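Local coordinates for putative nisin-resistance protein (PDB 4Y68) that probably cleaves the lantibiotic nisin as an S41-family serine peptidase, giving its streptococcal host resistance to that peptide, at residues Lys192-Thr195 and Met196-Pro200; Gln142-Leu145 and Met146-Tyr150; Ser95-Thr98 and Val99-Thr103; Ile220-Asn223 and His224-Ser228. All coordinates share one frame; numbering follows the deposited sequence.

How the contacts relate
Contacts 1, 2 and 4 all belong to the S41 peptidase part of the chain; contact 3 lies on helix 96-103, earlier in the chain than the other three. Contact 4 leaves strand 218-222 and ends at S228, whose OG is hydrogen-bonded to H90 NE2, an arrangement consistent with a serine-histidine active site. No two contacts touch. Nearest atoms of contacts 3 and 4 are about 10 Å apart, those of contacts 1 and 4 about 11 Å. Contact 1 turns the chain at the end of strand 191-195, and contact 2 lies toward the C-terminal end of helix 131-147 and in the loop that follows. The widest separation is between contacts 2 and 3, with centres 34 Å apart.

Contact 1 (Lys192-Thr195 and Met196-Pro200); sequences KTIT and MKNIP
N198 reaches back to the strand end it has just left: its OD1 accepts the backbone N of T195 at 3.0 Å, with an N-H...O angle of 166°. The N-H comes from above the amide, 37° out of its carbonyl plane, so the bond is straight at the hydrogen but off the lone-pair direction. N198 OD1 also lies 2.9 Å from T193 O, a close approach of two acceptors, at the oxygen that T195 N also bonds. In N198, CG anti to the carbonyl carbon (chi1 -51°) swings the amide over the strand. T195 holds OG1 between its own N and carbonyl carbon, which sets the hydroxyl 3.5 Å from K197 CB, while the lysine chain bends away from the strand. I199 lays CG1 at 3.5 Å against T195 O, and its CD1 meets I194 CG2 at 4.2 Å, the two isoleucines crossing at about a right angle. Residues 196-199 form a tight turn closed by I199 N to M196 O, 3.1 Å, and the N198 side chain ties this turn back to the last residue of strand 191-195. The M196 side chain packs on L176, I169 and I211; R208 bonds to M196 O and I199 O. Strand 191-195 pairs antiparallel with strand 180-185, where H183 ND1 is hydrogen-bonded to T193 OG1, while I199 packs on helix 165-171.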
loop_
_atom_site.group_PDB
_atom_site.type_symbol
_atom_site.label_atom_id
_atom_site.label_comp_id
_atom_site.label_asym_id
_atom_site.label_seq_id
_atom_site.Cartn_x
_atom_site.Cartn_y
_atom_site.Cartn_z
ATOM N N LYS A 192 1.717 16.389 2.900
ATOM C CA LYS A 192 0.290 16.093 2.951
ATOM C C LYS A 192 -0.007 15.024 3.997
ATOM O O LYS A 192 0.894 14.463 4.643
ATOM C CB LYS A 192 -0.217 15.657 1.577
ATOM C CG LYS A 192 -0.167 16.759 0.523
ATOM C CD LYS A 192 -0.693 16.255 -0.829
ATOM C CE LYS A 192 -0.898 17.405 -1.835
ATOM N NZ LYS A 192 -1.698 16.992 -3.051
ATOM N N THR A 193 -1.284 14.745 4.174
ATOM C CA THR A 193 -1.694 13.862 5.251
ATOM C C THR A 193 -2.746 12.912 4.722
ATOM O O THR A 193 -3.633 13.339 4.015
ATOM C CB THR A 193 -2.236 14.666 6.451
ATOM O OG1 THR A 193 -1.144 15.304 7.128
ATOM C CG2 THR A 193 -2.948 13.751 7.436
ATOM N N ILE A 194 -2.626 11.620 5.017
ATOM C CA ILE A 194 -3.747 10.709 4.793
ATOM C C ILE A 194 -4.540 10.570 6.110
ATOM O O ILE A 194 -4.005 10.107 7.113
ATOM C CB ILE A 194 -3.284 9.334 4.302
ATOM C CG1 ILE A 194 -2.562 9.448 2.954
ATOM C CG2 ILE A 194 -4.461 8.356 4.246
ATOM C CD1 ILE A 194 -3.401 10.089 1.836
ATOM N N THR A 195 -5.786 11.035 6.109
ATOM C CA THR A 195 -6.676 10.945 7.263
ATOM C C THR A 195 -7.781 9.973 6.922
ATOM O O THR A 195 -7.926 9.578 5.764
ATOM C CB THR A 195 -7.349 12.311 7.650
ATOM O OG1 THR A 195 -8.264 12.704 6.613
ATOM C CG2 THR A 195 -6.327 13.400 7.836
ATOM N N MET A 196 -8.584 9.622 7.914
ATOM C CA MET A 196 -9.688 8.721 7.666
ATOM C C MET A 196 -10.666 9.347 6.664
ATOM O O MET A 196 -11.250 8.637 5.871
ATOM C CB MET A 196 -10.373 8.343 8.986
ATOM C CG MET A 196 -11.390 7.208 8.875
ATOM S SD MET A 196 -10.792 5.683 8.104
ATOM C CE MET A 196 -9.748 5.025 9.384
ATOM N N LYS A 197 -10.798 10.673 6.649
ATOM C CA LYS A 197 -11.618 11.364 5.626
ATOM C C LYS A 197 -11.152 11.187 4.168
ATOM O O LYS A 197 -11.963 11.053 3.258
ATOM C CB LYS A 197 -11.679 12.858 5.931
ATOM C CG LYS A 197 -12.189 13.175 7.309
ATOM C CD LYS A 197 -11.567 14.466 7.861
ATOM C CE LYS A 197 -12.322 15.737 7.433
ATOM N NZ LYS A 197 -12.266 16.049 5.968
ATOM N N ASN A 198 -9.851 11.215 3.920
ATOM C CA ASN A 198 -9.366 10.932 2.569
ATOM C C ASN A 198 -9.663 9.493 2.095
ATOM O O ASN A 198 -9.333 9.141 0.956
ATOM C CB ASN A 198 -7.857 11.167 2.455
ATOM C CG ASN A 198 -7.425 12.517 2.967
ATOM O OD1 ASN A 198 -6.433 12.605 3.692
ATOM N ND2 ASN A 198 -8.161 13.575 2.609
ATOM N N ILE A 199 -10.242 8.660 2.964
ATOM C CA ILE A 199 -10.537 7.275 2.611
ATOM C C ILE A 199 -11.970 7.198 2.118
ATOM O O ILE A 199 -12.883 7.565 2.844
ATOM C CB ILE A 199 -10.360 6.311 3.808
ATOM C CG1 ILE A 199 -8.998 6.511 4.474
ATOM C CG2 ILE A 199 -10.541 4.853 3.359
ATOM C CD1 ILE A 199 -7.844 5.985 3.649
ATOM N N PRO A 200 -12.176 6.734 0.879
ATOM C CA PRO A 200 -13.532 6.704 0.314
ATOM C C PRO A 200 -14.445 5.682 0.975
ATOM O O PRO A 200 -14.813 4.709 0.334
ATOM C CB PRO A 200 -13.288 6.329 -1.154
ATOM C CG PRO A 200 -11.917 6.803 -1.430
ATOM C CD PRO A 200 -11.154 6.532 -0.157
#

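Contact 2 (Gln142-Leu145 and Met146-Tyr150); sequences QNIL and MEKSY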
loop_
_atom_site.group_PDB
_atom_site.type_symbol
_atom_site.label_atom_id
_atom_site.label_comp_id
_atom_site.label_asym_id
_atom_site.label_seq_id
_atom_site.Cartn_x
_atom_site.Cartn_y
_atom_site.Cartn_z
ATOM N N GLN A 142 -15.418 -5.390 8.649
ATOM C CA GLN A 142 -16.417 -4.661 9.407
ATOM C C GLN A 142 -17.302 -5.630 10.214
ATOM O O GLN A 142 -17.464 -5.466 11.419
ATOM C CB GLN A 142 -17.249 -3.809 8.454
ATOM C CG GLN A 142 -18.395 -3.055 9.082
ATOM C CD GLN A 142 -17.994 -1.703 9.600
ATOM O OE1 GLN A 142 -16.998 -1.556 10.322
ATOM N NE2 GLN A 142 -18.764 -0.693 9.234
ATOM N N ASN A 143 -17.841 -6.660 9.566
ATOM C CA ASN A 143 -18.714 -7.588 10.279
ATOM C C ASN A 143 -18.017 -8.241 11.447
ATOM O O ASN A 143 -18.577 -8.327 12.537
ATOM C CB ASN A 143 -19.258 -8.680 9.372
ATOM C CG ASN A 143 -20.033 -9.735 10.160
ATOM O OD1 ASN A 143 -19.449 -10.673 10.713
ATOM N ND2 ASN A 143 -21.350 -9.562 10.248
ATOM N N ILE A 144 -16.792 -8.693 11.221
ATOM C CA ILE A 144 -16.034 -9.346 12.278
ATOM C C ILE A 144 -15.843 -8.430 13.460
ATOM O O ILE A 144 -16.060 -8.837 14.593
ATOM C CB ILE A 144 -14.655 -9.815 11.798
ATOM C CG1 ILE A 144 -14.818 -10.981 10.810
ATOM C CG2 ILE A 144 -13.782 -10.187 13.014
ATOM C CD1 ILE A 144 -13.522 -11.413 10.151
ATOM N N LEU A 145 -15.448 -7.187 13.185
ATOM C CA LEU A 145 -15.089 -6.242 14.238
ATOM C C LEU A 145 -16.319 -5.693 14.962
ATOM O O LEU A 145 -16.258 -5.444 16.159
ATOM C CB LEU A 145 -14.263 -5.082 13.663
ATOM C CG LEU A 145 -12.844 -5.416 13.176
ATOM C CD1 LEU A 145 -12.194 -4.244 12.442
ATOM C CD2 LEU A 145 -11.970 -5.857 14.325
ATOM N N MET A 146 -17.428 -5.522 14.238
ATOM C CA MET A 146 -18.622 -4.885 14.803
ATOM C C MET A 146 -19.641 -5.877 15.408
ATOM O O MET A 146 -20.304 -5.559 16.396
ATOM C CB MET A 146 -19.318 -4.020 13.738
ATOM C CG MET A 146 -18.536 -2.748 13.310
ATOM S SD MET A 146 -18.209 -1.508 14.601
ATOM C CE MET A 146 -19.867 -1.113 15.167
ATOM N N GLU A 147 -19.751 -7.071 14.833
ATOM C CA GLU A 147 -20.773 -8.028 15.253
ATOM C C GLU A 147 -20.273 -9.298 15.949
ATOM O O GLU A 147 -21.057 -10.205 16.209
ATOM C CB GLU A 147 -21.585 -8.436 14.046
ATOM C CG GLU A 147 -21.995 -7.254 13.208
ATOM C CD GLU A 147 -23.444 -7.304 12.886
ATOM O OE1 GLU A 147 -24.180 -7.926 13.673
ATOM O OE2 GLU A 147 -23.854 -6.743 11.854
ATOM N N LYS A 148 -18.979 -9.388 16.228
ATOM C CA LYS A 148 -18.470 -10.549 16.936
ATOM C C LYS A 148 -18.120 -10.145 18.349
ATOM O O LYS A 148 -17.954 -8.965 18.657
ATOM C CB LYS A 148 -17.241 -11.151 16.257
ATOM C CG LYS A 148 -17.471 -11.680 14.846
ATOM C CD LYS A 148 -18.415 -12.864 14.807
ATOM C CE LYS A 148 -18.301 -13.559 13.457
ATOM N NZ LYS A 148 -19.375 -14.546 13.236
ATOM N N SER A 149 -18.001 -11.137 19.213
ATOM C CA SER A 149 -17.713 -10.870 20.603
ATOM C C SER A 149 -16.251 -11.184 20.916
ATOM O O SER A 149 -15.758 -12.268 20.590
ATOM C CB SER A 149 -18.654 -11.688 21.482
ATOM O OG SER A 149 -18.078 -11.914 22.746
ATOM N N TYR A 150 -15.556 -10.226 21.523
ATOM C CA TYR A 150 -14.146 -10.385 21.867
ATOM C C TYR A 150 -13.722 -9.307 22.846
ATOM O O TYR A 150 -14.414 -8.311 22.996
ATOM C CB TYR A 150 -13.254 -10.311 20.611
ATOM C CG TYR A 150 -13.502 -9.082 19.763
ATOM C CD1 TYR A 150 -14.390 -9.125 18.703
ATOM C CD2 TYR A 150 -12.860 -7.874 20.031
ATOM C CE1 TYR A 150 -14.631 -8.017 17.925
ATOM C CE2 TYR A 150 -13.097 -6.744 19.253
ATOM C CZ TYR A 150 -13.978 -6.827 18.202
ATOM O OH TYR A 150 -14.234 -5.731 17.417
HETATM O O HOH W 1 -18.169 -5.994 18.459
#
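Y150 carries CG between its backbone N and carbonyl carbon (chi1 52°), a torsion that folds the ring back over the helix end and brings OH to L145 O. Y150 OH to L145 O is modelled at 2.4 Å, very short for a hydrogen bond, so the exact length is doubtful. L145 O lies at the ring edge near its plane, as does I144 O, 3.7 Å from Y150 CE1. L145 CB and CD2 both approach the hydroxyl from the same side, and the two side chains cross obliquely. K148, its CG anti to the carbonyl carbon, sets CB 3.1 Å from I144 O before the rest of the chain runs outward; its own N gives that carbonyl only a weak bond. A water 3.0 Å from L145 O lies equally far from K148 O, linking the last turn to the loop beyond, although other acceptors compete for its protons. These residues belong to the C-terminal part of helix 131-147 and the loop leading to strand 152-156, in the beta-alpha-beta unit that starts with strand 118-122. The two preceding backbone bonds are regular: M146 N bonds to Q142 O, and E147 N to N143 O at 2.9 Å. Q142 and M146 run side by side in the same direction, Q142 OE1 3.6 Å from M146 CG. N143 instead crosses E147 at about a right angle, its ND2 3.8 Å from E147 CG, with amide and carboxylate planes 29° apart. I144 and K148 both rest on L119 and Y111, while Y150 also touches K214 in a nearby loop.

Contact 3 (Ser95-Thr98 and Val99-Thr103); sequences SKET and VRRDT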
loop_
_atom_site.group_PDB
_atom_site.type_symbol
_atom_site.label_atom_id
_atom_site.label_comp_id
_atom_site.label_asym_id
_atom_site.label_seq_id
_atom_site.Cartn_x
_atom_site.Cartn_y
_atom_site.Cartn_z
ATOM N N SER A 95 2.907 -4.215 -17.236
ATOM C CA SER A 95 2.158 -4.374 -18.459
ATOM C C SER A 95 0.715 -4.678 -18.076
ATOM O O SER A 95 0.429 -5.071 -16.933
ATOM C CB SER A 95 2.745 -5.496 -19.318
ATOM O OG SER A 95 2.555 -6.752 -18.688
ATOM N N LYS A 96 -0.186 -4.487 -19.029
ATOM C CA LYS A 96 -1.600 -4.787 -18.826
ATOM C C LYS A 96 -1.816 -6.209 -18.316
ATOM O O LYS A 96 -2.610 -6.429 -17.418
ATOM C CB LYS A 96 -2.383 -4.586 -20.126
ATOM C CG LYS A 96 -3.892 -4.548 -19.904
ATOM C CD LYS A 96 -4.706 -4.519 -21.195
ATOM C CE LYS A 96 -6.199 -4.374 -20.861
ATOM N NZ LYS A 96 -7.089 -4.325 -22.057
ATOM N N GLU A 97 -1.092 -7.168 -18.884
ATOM C CA GLU A 97 -1.266 -8.564 -18.508
ATOM C C GLU A 97 -0.819 -8.813 -17.067
ATOM O O GLU A 97 -1.528 -9.473 -16.303
ATOM C CB GLU A 97 -0.507 -9.480 -19.474
ATOM C CG GLU A 97 -0.586 -10.967 -19.113
ATOM C CD GLU A 97 -2.013 -11.548 -19.167
ATOM O OE1 GLU A 97 -2.865 -10.994 -19.900
ATOM O OE2 GLU A 97 -2.278 -12.564 -18.475
ATOM N N THR A 98 0.352 -8.286 -16.710
ATOM C CA THR A 98 0.903 -8.391 -15.359
ATOM C C THR A 98 -0.046 -7.768 -14.328
ATOM O O THR A 98 -0.208 -8.285 -13.223
ATOM C CB THR A 98 2.282 -7.686 -15.244
ATOM O OG1 THR A 98 3.203 -8.212 -16.212
ATOM C CG2 THR A 98 2.862 -7.856 -13.870
ATOM N N VAL A 99 -0.659 -6.644 -14.696
ATOM C CA VAL A 99 -1.584 -5.950 -13.809
ATOM C C VAL A 99 -2.821 -6.815 -13.533
ATOM O O VAL A 99 -3.327 -6.835 -12.415
ATOM C CB VAL A 99 -2.025 -4.592 -14.401
ATOM C CG1 VAL A 99 -3.289 -4.086 -13.718
ATOM C CG2 VAL A 99 -0.905 -3.581 -14.285
ATOM N N ARG A 100 -3.294 -7.539 -14.547
ATOM C CA ARG A 100 -4.467 -8.386 -14.362
ATOM C C ARG A 100 -4.164 -9.658 -13.570
ATOM O O ARG A 100 -4.950 -10.033 -12.703
ATOM C CB ARG A 100 -5.096 -8.763 -15.698
ATOM C CG ARG A 100 -6.599 -8.569 -15.673
ATOM C CD ARG A 100 -7.260 -8.990 -16.959
ATOM N NE ARG A 100 -7.338 -10.442 -17.088
ATOM C CZ ARG A 100 -8.286 -11.196 -16.532
ATOM N NH1 ARG A 100 -9.241 -10.641 -15.787
ATOM N NH2 ARG A 100 -8.275 -12.512 -16.716
ATOM N N ARG A 101 -3.043 -10.320 -13.860
ATOM C CA ARG A 101 -2.664 -11.509 -13.104
ATOM C C ARG A 101 -2.511 -11.156 -11.628
ATOM O O ARG A 101 -2.926 -11.915 -10.760
ATOM C CB ARG A 101 -1.370 -12.133 -13.637
ATOM C CG ARG A 101 -1.376 -12.405 -15.150
ATOM C CD ARG A 101 -0.540 -13.634 -15.546
ATOM N NE ARG A 101 0.767 -13.696 -14.888
ATOM C CZ ARG A 101 1.909 -13.282 -15.436
ATOM N NH1 ARG A 101 1.922 -12.759 -16.663
ATOM N NH2 ARG A 101 3.045 -13.391 -14.755
ATOM N N ASP A 102 -1.932 -9.996 -11.343
ATOM C CA ASP A 102 -1.792 -9.551 -9.961
ATOM C C ASP A 102 -3.158 -9.290 -9.326
ATOM O O ASP A 102 -3.368 -9.578 -8.144
ATOM C CB ASP A 102 -0.927 -8.296 -9.872
ATOM C CG ASP A 102 -0.950 -7.673 -8.483
ATOM O OD1 ASP A 102 -0.451 -8.312 -7.527
ATOM O OD2 ASP A 102 -1.463 -6.542 -8.347
ATOM N N THR A 103 -4.092 -8.757 -10.106
ATOM C CA THR A 103 -5.421 -8.526 -9.580
ATOM C C THR A 103 -6.089 -9.842 -9.175
ATOM O O THR A 103 -6.908 -9.867 -8.249
ATOM C CB THR A 103 -6.319 -7.812 -10.593
ATOM O OG1 THR A 103 -7.228 -6.955 -9.897
ATOM C CG2 THR A 103 -7.118 -8.822 -11.408
#
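V99 N bonds to S95 O at 2.9 Å and R101 N to E97 O at 3.0 Å, and R100 N and D102 N continue the i+4 to i series to K96 O and T98 O, in a short regular helix. S95 stands at the N-cap. Its OG is 2.9 Å from T98 OG1, a hydroxyl-to-hydroxyl bond that links cap and first turn. V99 presses CG2 against S95 O at 3.3 Å; with CG1 anti to the backbone N (chi1 162°), CG2 is left anti to the carbonyl carbon. On the exposed side, E97 and R101 meet one turn apart and cross at about a right angle, carboxylate and guanidinium planes nearly coplanar. E97 OE2 rests on the aliphatic part of the arginine, 3.4 Å from R101 CG. The charges themselves stay apart, E97 OE2 to R101 NH1 4.6 Å, beyond a salt bridge, so any attraction is probably mild. At the far end D102 turns its carboxylate off the helix, where OD2 is hydrogen-bonded to S127 OG. Helix 96-103 follows strand 92-94 and precedes strand 110-113, and D102 ties it to the loop that leads from strand 118-122 into helix 131-147.

Contact 4 (Ile220-Asn223 and His224-Ser228); sequences IITN and HKTAS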
loop_
_atom_site.group_PDB
_atom_site.type_symbol
_atom_site.label_atom_id
_atom_site.label_comp_id
_atom_site.label_asym_id
_atom_site.label_seq_id
_atom_site.Cartn_x
_atom_site.Cartn_y
_atom_site.Cartn_z
ATOM N N ILE A 220 -0.618 -6.673 16.586
ATOM C CA ILE A 220 -0.431 -6.704 15.146
ATOM C C ILE A 220 0.789 -7.520 14.762
ATOM O O ILE A 220 1.873 -7.283 15.270
ATOM C CB ILE A 220 -0.261 -5.290 14.557
ATOM C CG1 ILE A 220 -1.456 -4.410 14.896
ATOM C CG2 ILE A 220 -0.141 -5.363 13.063
ATOM C CD1 ILE A 220 -1.328 -3.044 14.330
ATOM N N ILE A 221 0.624 -8.455 13.837
ATOM C CA ILE A 221 1.749 -9.293 13.426
ATOM C C ILE A 221 2.214 -8.934 12.015
ATOM O O ILE A 221 1.395 -8.733 11.110
ATOM C CB ILE A 221 1.380 -10.800 13.492
ATOM C CG1 ILE A 221 0.953 -11.171 14.906
ATOM C CG2 ILE A 221 2.541 -11.680 13.005
ATOM C CD1 ILE A 221 0.486 -12.630 15.058
ATOM N N THR A 222 3.526 -8.825 11.843
ATOM C CA THR A 222 4.124 -8.546 10.552
ATOM C C THR A 222 5.257 -9.538 10.308
ATOM O O THR A 222 5.826 -10.073 11.256
ATOM C CB THR A 222 4.675 -7.104 10.487
ATOM O OG1 THR A 222 5.762 -6.954 11.407
ATOM C CG2 THR A 222 3.594 -6.076 10.830
ATOM N N ASN A 223 5.602 -9.788 9.047
ATOM C CA ASN A 223 6.818 -10.540 8.761
ATOM C C ASN A 223 7.571 -9.848 7.635
ATOM O O ASN A 223 7.163 -8.769 7.229
ATOM C CB ASN A 223 6.520 -12.016 8.444
ATOM C CG ASN A 223 5.763 -12.226 7.143
ATOM O OD1 ASN A 223 5.320 -11.280 6.507
ATOM N ND2 ASN A 223 5.604 -13.502 6.746
ATOM N N HIS A 224 8.668 -10.442 7.152
ATOM C CA HIS A 224 9.527 -9.789 6.166
ATOM C C HIS A 224 8.812 -9.468 4.848
ATOM O O HIS A 224 9.247 -8.597 4.096
ATOM C CB HIS A 224 10.761 -10.658 5.875
ATOM C CG HIS A 224 11.821 -10.581 6.931
ATOM N ND1 HIS A 224 12.201 -9.392 7.522
ATOM C CD2 HIS A 224 12.576 -11.548 7.514
ATOM C CE1 HIS A 224 13.148 -9.629 8.415
ATOM N NE2 HIS A 224 13.394 -10.928 8.429
ATOM N N LYS A 225 7.719 -10.168 4.561
ATOM C CA LYS A 225 7.005 -9.960 3.303
ATOM C C LYS A 225 5.964 -8.838 3.402
ATOM O O LYS A 225 5.537 -8.291 2.388
ATOM C CB LYS A 225 6.328 -11.255 2.846
ATOM C CG LYS A 225 7.286 -12.337 2.342
ATOM C CD LYS A 225 6.546 -13.308 1.399
ATOM C CE LYS A 225 7.313 -14.612 1.161
ATOM N NZ LYS A 225 8.764 -14.398 0.858
ATOM N N THR A 226 5.562 -8.496 4.618
ATOM C CA THR A 226 4.599 -7.400 4.823
ATOM C C THR A 226 5.059 -6.136 4.123
ATOM O O THR A 226 6.074 -5.572 4.505
ATOM C CB THR A 226 4.411 -7.106 6.324
ATOM O OG1 THR A 226 3.956 -8.296 6.970
ATOM C CG2 THR A 226 3.383 -5.962 6.533
ATOM N N ALA A 227 4.321 -5.662 3.126
ATOM C CA ALA A 227 4.844 -4.568 2.305
ATOM C C ALA A 227 3.819 -3.527 1.863
ATOM O O ALA A 227 2.641 -3.818 1.697
ATOM C CB ALA A 227 5.532 -5.144 1.046
ATOM N N SER A 228 4.304 -2.313 1.645
ATOM C CA SER A 228 3.591 -1.340 0.829
ATOM C C SER A 228 2.304 -0.878 1.524
ATOM O O SER A 228 2.366 -0.385 2.648
ATOM C CB SER A 228 3.305 -1.936 -0.555
ATOM O OG SER A 228 3.206 -0.912 -1.534
#
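A type I beta turn from N223 to T226 carries the chain off the end of strand 218-222 in the mixed sheet, between strands 152-156 and 243-247, and an Asx turn made by N223 is laid over it. The beta turn closes through T226 N to N223 O, 3.1 Å. N223 has CG between its backbone N and carbonyl carbon (chi1 67°), curling the amide over the turn; N223 OD1 then accepts K225 N at 3.3 Å, the donor standing 72° out of the amide plane. A weak bond from T226 N reaches the same oxygen. In return, T226 holds OG1 anti to its carbonyl carbon (chi1 -58°) and receives N223 N at 3.0 Å in a nearly straight bond. T226 CB also packs on N223 O at 3.3 Å, and T226 OG1 touches T222 CB at 3.8 Å. Side chain and backbone of N223 and T226 therefore grip each other reciprocally. Neither is held by this turn alone: N223 OD1 also takes the N-H of N159, and T226 OG1 bonds to L157 O, both beyond strand 152-156, while T222 OG1 pairs with Q248 O. Accepting from N223 N while bonded to L157 O leaves the buried hydroxyl of T226 used both ways, which should fix the path of the chain two residues before S228, the partner of H90 in the probable active site.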